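Local coordinates for protein GTP cyclohydrolase (Enterococcus faecalis, PDB 2R41) that is of unknown function despite being named a GTP cyclohydrolase, and belongs to the DUF960 family of small alpha-beta proteins, at residues 48-53 and 65-70; 59-64 and 80-85. All coordinates share one frame; numbering follows the deposited sequence. Where two conformers were deposited one is given.

Contact 1. Residues 48-53 and 65-70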
loop_
_atom_site.group_PDB
_atom_site.type_symbol
_atom_site.label_atom_id
_atom_site.label_comp_id
_atom_site.label_asym_id
_atom_site.label_seq_id
_atom_site.Cartn_x
_atom_site.Cartn_y
_atom_site.Cartn_z
ATOM N N ASP C 48 -12.975 -4.169 -23.150
ATOM C CA ASP C 48 -12.509 -3.600 -21.902
ATOM C C ASP C 48 -13.416 -3.984 -20.772
ATOM O O ASP C 48 -13.186 -3.590 -19.650
ATOM C CB ASP C 48 -12.426 -2.088 -21.998
ATOM C CG ASP C 48 -13.786 -1.430 -22.174
ATOM O OD1 ASP C 48 -14.816 -2.128 -22.029
ATOM O OD2 ASP C 48 -13.841 -0.204 -22.443
ATOM N N LEU C 49 -14.480 -4.722 -21.066
ATOM C CA LEU C 49 -15.380 -5.176 -20.012
ATOM C C LEU C 49 -15.754 -6.633 -20.198
ATOM O O LEU C 49 -16.098 -7.052 -21.304
ATOM C CB LEU C 49 -16.611 -4.324 -19.969
ATOM C CG LEU C 49 -17.666 -4.834 -19.004
ATOM C CD1 LEU C 49 -17.397 -4.377 -17.603
ATOM C CD2 LEU C 49 -18.957 -4.239 -19.509
ATOM N N LEU C 50 -15.649 -7.398 -19.114
ATOM C CA LEU C 50 -15.656 -8.851 -19.174
ATOM C C LEU C 50 -16.675 -9.423 -18.219
ATOM O O LEU C 50 -16.664 -9.067 -17.029
ATOM C CB LEU C 50 -14.290 -9.331 -18.763
ATOM C CG LEU C 50 -13.267 -9.618 -19.844
ATOM C CD1 LEU C 50 -13.232 -8.640 -20.951
ATOM C CD2 LEU C 50 -11.934 -9.707 -19.202
ATOM N N HIS C 51 -17.563 -10.288 -18.713
ATOM C CA HIS C 51 -18.615 -10.884 -17.877
ATOM C C HIS C 51 -18.109 -12.219 -17.347
ATOM O O HIS C 51 -17.544 -13.026 -18.093
ATOM C CB HIS C 51 -19.899 -11.131 -18.661
ATOM C CG HIS C 51 -20.485 -9.908 -19.327
ATOM N ND1 HIS C 51 -19.727 -8.977 -20.021
ATOM C CD2 HIS C 51 -21.776 -9.505 -19.472
ATOM C CE1 HIS C 51 -20.517 -8.049 -20.543
ATOM N NE2 HIS C 51 -21.764 -8.345 -20.225
ATOM N N PHE C 52 -18.293 -12.471 -16.061
ATOM C CA PHE C 52 -18.071 -13.812 -15.546
ATOM C C PHE C 52 -19.265 -14.308 -14.763
ATOM O O PHE C 52 -19.596 -13.715 -13.756
ATOM C CB PHE C 52 -16.872 -13.823 -14.643
ATOM C CG PHE C 52 -15.595 -13.445 -15.336
ATOM C CD1 PHE C 52 -14.852 -14.388 -16.011
ATOM C CD2 PHE C 52 -15.115 -12.139 -15.279
ATOM C CE1 PHE C 52 -13.677 -14.038 -16.625
ATOM C CE2 PHE C 52 -13.964 -11.796 -15.902
ATOM C CZ PHE C 52 -13.238 -12.746 -16.575
ATOM N N ASP C 53 -19.913 -15.378 -15.210
ATOM C CA ASP C 53 -20.908 -16.015 -14.367
ATOM C C ASP C 53 -20.260 -17.103 -13.500
ATOM O O ASP C 53 -19.473 -17.925 -14.007
ATOM C CB ASP C 53 -22.031 -16.609 -15.190
ATOM C CG ASP C 53 -22.764 -15.567 -16.010
ATOM O OD1 ASP C 53 -22.755 -15.656 -17.285
ATOM O OD2 ASP C 53 -23.350 -14.655 -15.373
ATOM N N PHE C 65 -17.276 -17.502 -18.866
ATOM C CA PHE C 65 -16.838 -16.193 -19.373
ATOM C C PHE C 65 -17.527 -15.813 -20.682
ATOM O O PHE C 65 -17.766 -16.672 -21.539
ATOM C CB PHE C 65 -15.326 -16.183 -19.610
ATOM C CG PHE C 65 -14.861 -15.095 -20.542
ATOM C CD1 PHE C 65 -14.913 -13.756 -20.159
ATOM C CD2 PHE C 65 -14.389 -15.408 -21.815
ATOM C CE1 PHE C 65 -14.490 -12.742 -21.032
ATOM C CE2 PHE C 65 -13.956 -14.403 -22.699
ATOM C CZ PHE C 65 -14.003 -13.066 -22.313
ATOM N N SER C 66 -17.810 -14.523 -20.847
ATOM C CA SER C 66 -18.224 -13.991 -22.141
ATOM C C SER C 66 -17.964 -12.502 -22.167
ATOM O O SER C 66 -17.633 -11.937 -21.134
ATOM C CB SER C 66 -19.714 -14.278 -22.419
ATOM O OG SER C 66 -20.585 -13.642 -21.490
ATOM N N GLN C 67 -18.114 -11.887 -23.341
ATOM C CA GLN C 67 -17.979 -10.449 -23.545
ATOM C C GLN C 67 -18.884 -10.009 -24.701
ATOM O O GLN C 67 -19.218 -10.818 -25.577
ATOM C CB GLN C 67 -16.512 -10.047 -23.805
ATOM C CG GLN C 67 -15.844 -10.672 -25.029
ATOM C CD GLN C 67 -14.359 -10.361 -25.144
ATOM O OE1 GLN C 67 -13.842 -9.488 -24.463
ATOM N NE2 GLN C 67 -13.668 -11.074 -26.019
ATOM N N GLU C 68 -19.284 -8.733 -24.655
ATOM C CA GLU C 68 -20.039 -8.039 -25.701
ATOM C C GLU C 68 -19.208 -8.081 -26.986
ATOM O O GLU C 68 -17.974 -8.010 -26.926
ATOM C CB GLU C 68 -20.284 -6.567 -25.294
ATOM C CG GLU C 68 -21.282 -6.313 -24.122
ATOM C CD GLU C 68 -20.839 -5.187 -23.123
ATOM O OE1 GLU C 68 -21.356 -5.167 -21.978
ATOM O OE2 GLU C 68 -19.977 -4.334 -23.457
ATOM N N ASN C 69 -19.870 -8.211 -28.141
ATOM C CA ASN C 69 -19.172 -8.187 -29.447
ATOM C C ASN C 69 -18.234 -9.345 -29.679
ATOM O O ASN C 69 -17.181 -9.164 -30.306
ATOM C CB ASN C 69 -18.329 -6.912 -29.622
ATOM C CG ASN C 69 -19.164 -5.706 -29.842
ATOM O OD1 ASN C 69 -20.347 -5.809 -30.194
ATOM N ND2 ASN C 69 -18.567 -4.538 -29.627
ATOM N N SER C 70 -18.571 -10.522 -29.170
ATOM C CA SER C 70 -17.703 -11.652 -29.404
ATOM C C SER C 70 -18.445 -12.933 -29.201
ATOM O O SER C 70 -19.363 -13.009 -28.399
ATOM C CB SER C 70 -16.464 -11.582 -28.511
ATOM O OG SER C 70 -15.752 -12.811 -28.539
HETATM O O HOH W 1 -18.513 -7.313 -22.669
#

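Contact 2. Residues 59-64 and 80-85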
loop_
_atom_site.group_PDB
_atom_site.type_symbol
_atom_site.label_atom_id
_atom_site.label_comp_id
_atom_site.label_asym_id
_atom_site.label_seq_id
_atom_site.Cartn_x
_atom_site.Cartn_y
_atom_site.Cartn_z
ATOM N N GLY C 59 -21.002 -28.527 -6.328
ATOM C CA GLY C 59 -20.426 -28.008 -5.091
ATOM C C GLY C 59 -19.181 -27.198 -5.357
ATOM O O GLY C 59 -18.762 -26.446 -4.495
ATOM N N LYS C 60 -18.589 -27.346 -6.544
ATOM C CA LYS C 60 -17.427 -26.554 -6.927
ATOM C C LYS C 60 -17.781 -25.359 -7.826
ATOM O O LYS C 60 -18.826 -25.361 -8.454
ATOM C CB LYS C 60 -16.417 -27.442 -7.599
ATOM C CG LYS C 60 -15.852 -28.397 -6.637
ATOM C CD LYS C 60 -14.512 -28.938 -7.095
ATOM C CE LYS C 60 -14.171 -30.247 -6.355
ATOM N NZ LYS C 60 -14.499 -30.202 -4.895
ATOM N N VAL C 61 -16.930 -24.335 -7.907
ATOM C CA VAL C 61 -17.309 -23.169 -8.694
ATOM C C VAL C 61 -16.954 -23.368 -10.155
ATOM O O VAL C 61 -15.879 -23.881 -10.480
ATOM C CB VAL C 61 -16.664 -21.882 -8.181
ATOM C CG1 VAL C 61 -16.886 -20.797 -9.160
ATOM C CG2 VAL C 61 -17.297 -21.463 -6.921
ATOM N N THR C 62 -17.857 -22.973 -11.040
ATOM C CA THR C 62 -17.501 -22.900 -12.448
ATOM C C THR C 62 -17.801 -21.521 -12.977
ATOM O O THR C 62 -18.899 -20.983 -12.784
ATOM C CB THR C 62 -18.202 -23.951 -13.338
ATOM O OG1 THR C 62 -17.588 -25.223 -13.153
ATOM C CG2 THR C 62 -18.010 -23.607 -14.780
ATOM N N VAL C 63 -16.805 -20.973 -13.660
ATOM C CA VAL C 63 -16.888 -19.657 -14.196
ATOM C C VAL C 63 -17.160 -19.753 -15.684
ATOM O O VAL C 63 -16.363 -20.330 -16.426
ATOM C CB VAL C 63 -15.577 -18.924 -13.960
ATOM C CG1 VAL C 63 -15.621 -17.558 -14.569
ATOM C CG2 VAL C 63 -15.317 -18.801 -12.486
ATOM N N HIS C 64 -18.294 -19.207 -16.092
ATOM C CA HIS C 64 -18.559 -18.997 -17.488
ATOM C C HIS C 64 -18.042 -17.615 -17.788
ATOM O O HIS C 64 -18.328 -16.673 -17.046
ATOM C CB HIS C 64 -20.053 -19.036 -17.755
ATOM C CG HIS C 64 -20.400 -18.907 -19.198
ATOM N ND1 HIS C 64 -20.233 -19.941 -20.095
ATOM C CD2 HIS C 64 -20.894 -17.866 -19.904
ATOM C CE1 HIS C 64 -20.624 -19.546 -21.292
ATOM N NE2 HIS C 64 -21.021 -18.288 -21.205
ATOM N N PHE C 80 -12.185 -24.520 -6.380
ATOM C CA PHE C 80 -12.834 -23.987 -5.164
ATOM C C PHE C 80 -14.273 -24.406 -4.895
ATOM O O PHE C 80 -14.994 -24.823 -5.781
ATOM C CB PHE C 80 -12.653 -22.463 -5.065
ATOM C CG PHE C 80 -11.238 -22.058 -5.211
ATOM C CD1 PHE C 80 -10.280 -22.520 -4.293
ATOM C CD2 PHE C 80 -10.829 -21.308 -6.294
ATOM C CE1 PHE C 80 -8.934 -22.194 -4.428
ATOM C CE2 PHE C 80 -9.487 -20.971 -6.455
ATOM C CZ PHE C 80 -8.538 -21.410 -5.522
ATOM N N SER C 81 -14.663 -24.295 -3.642
ATOM C CA SER C 81 -15.972 -24.672 -3.208
ATOM C C SER C 81 -17.008 -23.604 -3.541
ATOM O O SER C 81 -16.810 -22.401 -3.246
ATOM C CB SER C 81 -15.946 -24.864 -1.714
ATOM O OG SER C 81 -16.593 -26.059 -1.412
ATOM N N TYR C 82 -18.117 -24.044 -4.142
ATOM C CA TYR C 82 -19.256 -23.176 -4.396
ATOM C C TYR C 82 -20.027 -22.929 -3.117
ATOM O O TYR C 82 -20.121 -23.808 -2.265
ATOM C CB TYR C 82 -20.186 -23.769 -5.459
ATOM C CG TYR C 82 -21.429 -22.923 -5.729
ATOM C CD1 TYR C 82 -21.419 -21.921 -6.695
ATOM C CD2 TYR C 82 -22.602 -23.130 -5.016
ATOM C CE1 TYR C 82 -22.555 -21.152 -6.947
ATOM C CE2 TYR C 82 -23.729 -22.380 -5.252
ATOM C CZ TYR C 82 -23.710 -21.388 -6.216
ATOM O OH TYR C 82 -24.853 -20.638 -6.445
ATOM N N SER C 83 -20.549 -21.710 -3.014
ATOM C CA SER C 83 -21.438 -21.275 -1.964
ATOM C C SER C 83 -22.585 -20.448 -2.566
ATOM O O SER C 83 -22.389 -19.681 -3.496
ATOM C CB SER C 83 -20.666 -20.457 -0.959
ATOM O OG SER C 83 -21.530 -19.526 -0.341
ATOM N N THR C 84 -23.790 -20.601 -2.029
ATOM C CA THR C 84 -24.976 -19.920 -2.571
ATOM C C THR C 84 -24.951 -18.426 -2.215
ATOM O O THR C 84 -25.721 -17.615 -2.768
ATOM C CB THR C 84 -26.232 -20.477 -1.950
ATOM O OG1 THR C 84 -26.347 -19.917 -0.633
ATOM C CG2 THR C 84 -26.190 -22.034 -1.893
ATOM N N ALA C 85 -24.073 -18.100 -1.261
ATOM C CA ALA C 85 -23.853 -16.742 -0.778
ATOM C C ALA C 85 -23.106 -15.895 -1.793
ATOM O O ALA C 85 -23.224 -14.676 -1.779
ATOM C CB ALA C 85 -23.080 -16.771 0.548
HETATM O O HOH W 2 -19.309 -27.514 -1.790
#

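Contact 1. Residues 48-53 and 65-70
Phe65 lies across the side chains of Phe52 and Leu50. Phe65 CB sits 4.0 Å from Phe52 CE1, already against the neighbouring ring. The next atom, CG, passes beside His51 O at longer range, and Phe65 CD1 closes to 3.4 Å from the same His51 O while also touching the Phe52 ring. Phe65 CE1 then reaches Leu50 CG at 3.6 Å, meeting it at the ring edge. In Phe65 a chi1 of 160°, which sets CG anti to the backbone N, directs the ring across to Leu50 on the partner strand. The two phenyl planes are inclined by 38°, so the pair is neither a parallel stack nor a T. Phe52 and Leu50 also pack on helix 26-40, at Ile36, and Phe65 on the same helix at Leu40, so this face of the sheet is the one the helix covers. The backbones form the open end of the antiparallel beta hairpin made by strands 49-57 and 60-66. His51 and Ser66 are a hydrogen-bonded pair, with His51 N donating to Ser66 O at 2.9 Å and Ser66 N returning to His51 O at 3.1 Å; Phe52 and Phe65 are the adjacent non-hydrogen-bonded pair. On the opposite face CB of His51 lies 3.8 Å from Ser66 OG, and the imidazole meets the ring of Phe91. Beyond Ser66 the direct pairing gives way to water, which donates to Leu49 O at 2.8 Å and accepts from Glu68 N. Gln67 OE1 brushes Leu50 CD1 at 3.7 Å, but its amide is held by the loop before strand 49-57: OE1 accepts from Asn47 N, and NE2 donates to the carbonyl of Pro45.

Contact 2. Residues 59-64 and 80-85
Val61 meets Tyr82 with one methyl: Val61 CG2 stands 3.6 Å from Tyr82 CA and lies at the edge of the tyrosine ring, near its plane. The CA-CB bond of Tyr82 points toward strand 60-66, but with CG anti to the backbone N (chi1 178°) the ring turns off from that strand, and the Tyr82 side chain also touches Asn56 of strand 49-57. Lys60 and Ser81 face each other as an antiparallel non-hydrogen-bonded pair whose side chains diverge. Lys60 turns outward to pack on Asp11 of a second subunit, although Lys60 CB still rests 3.5 Å from Phe80 O. Phe80, placed where the chain turns a corner, sends its ring away from strand 60-66, to Ser31 of the same chain, Asp30 of the second subunit and Ser22 of a third. The backbone does the joining: Val61 N donates to Phe80 O at 2.9 Å, the firm bond of the contact. A second bond, from Tyr82 N to Gly59 O, is modelled as unusually short, so its geometry is doubtful. A water donates to Gly59 O, its oxygen 3.0 Å away, and is also hydrogen-bonded to Ser81 OG. Further along, Ser83 OG accepts from Ala85 N in an ST turn. Held largely by backbone bonds, with a water and one valine methyl in support, the loop after strand 73-78 is fastened to the start of strand 60-66 mainly through main-chain hydrogen bonding, while the Phe80 and Lys60 side chains pack against other subunits.

The two contacts share strand 60-66: contact 1 uses its end and contact 2 its beginning, with centres about 19 Å apart. Along the chain their segments alternate, in the order 48-53, 59-64, 65-70, 80-85. Strand 49-57 neighbours 60-66 in the mixed sheet, and the hairpin continues from one contact into the other, where Asp53 O and His64 N probably form a hydrogen bond and Phe52 packs on Val63. Contact 1 pairs the strands at the open end of the hairpin, where no other subunit touches it; contact 2 ties the loop after strand 73-78 to the turn end, where other subunits of the assembly come close.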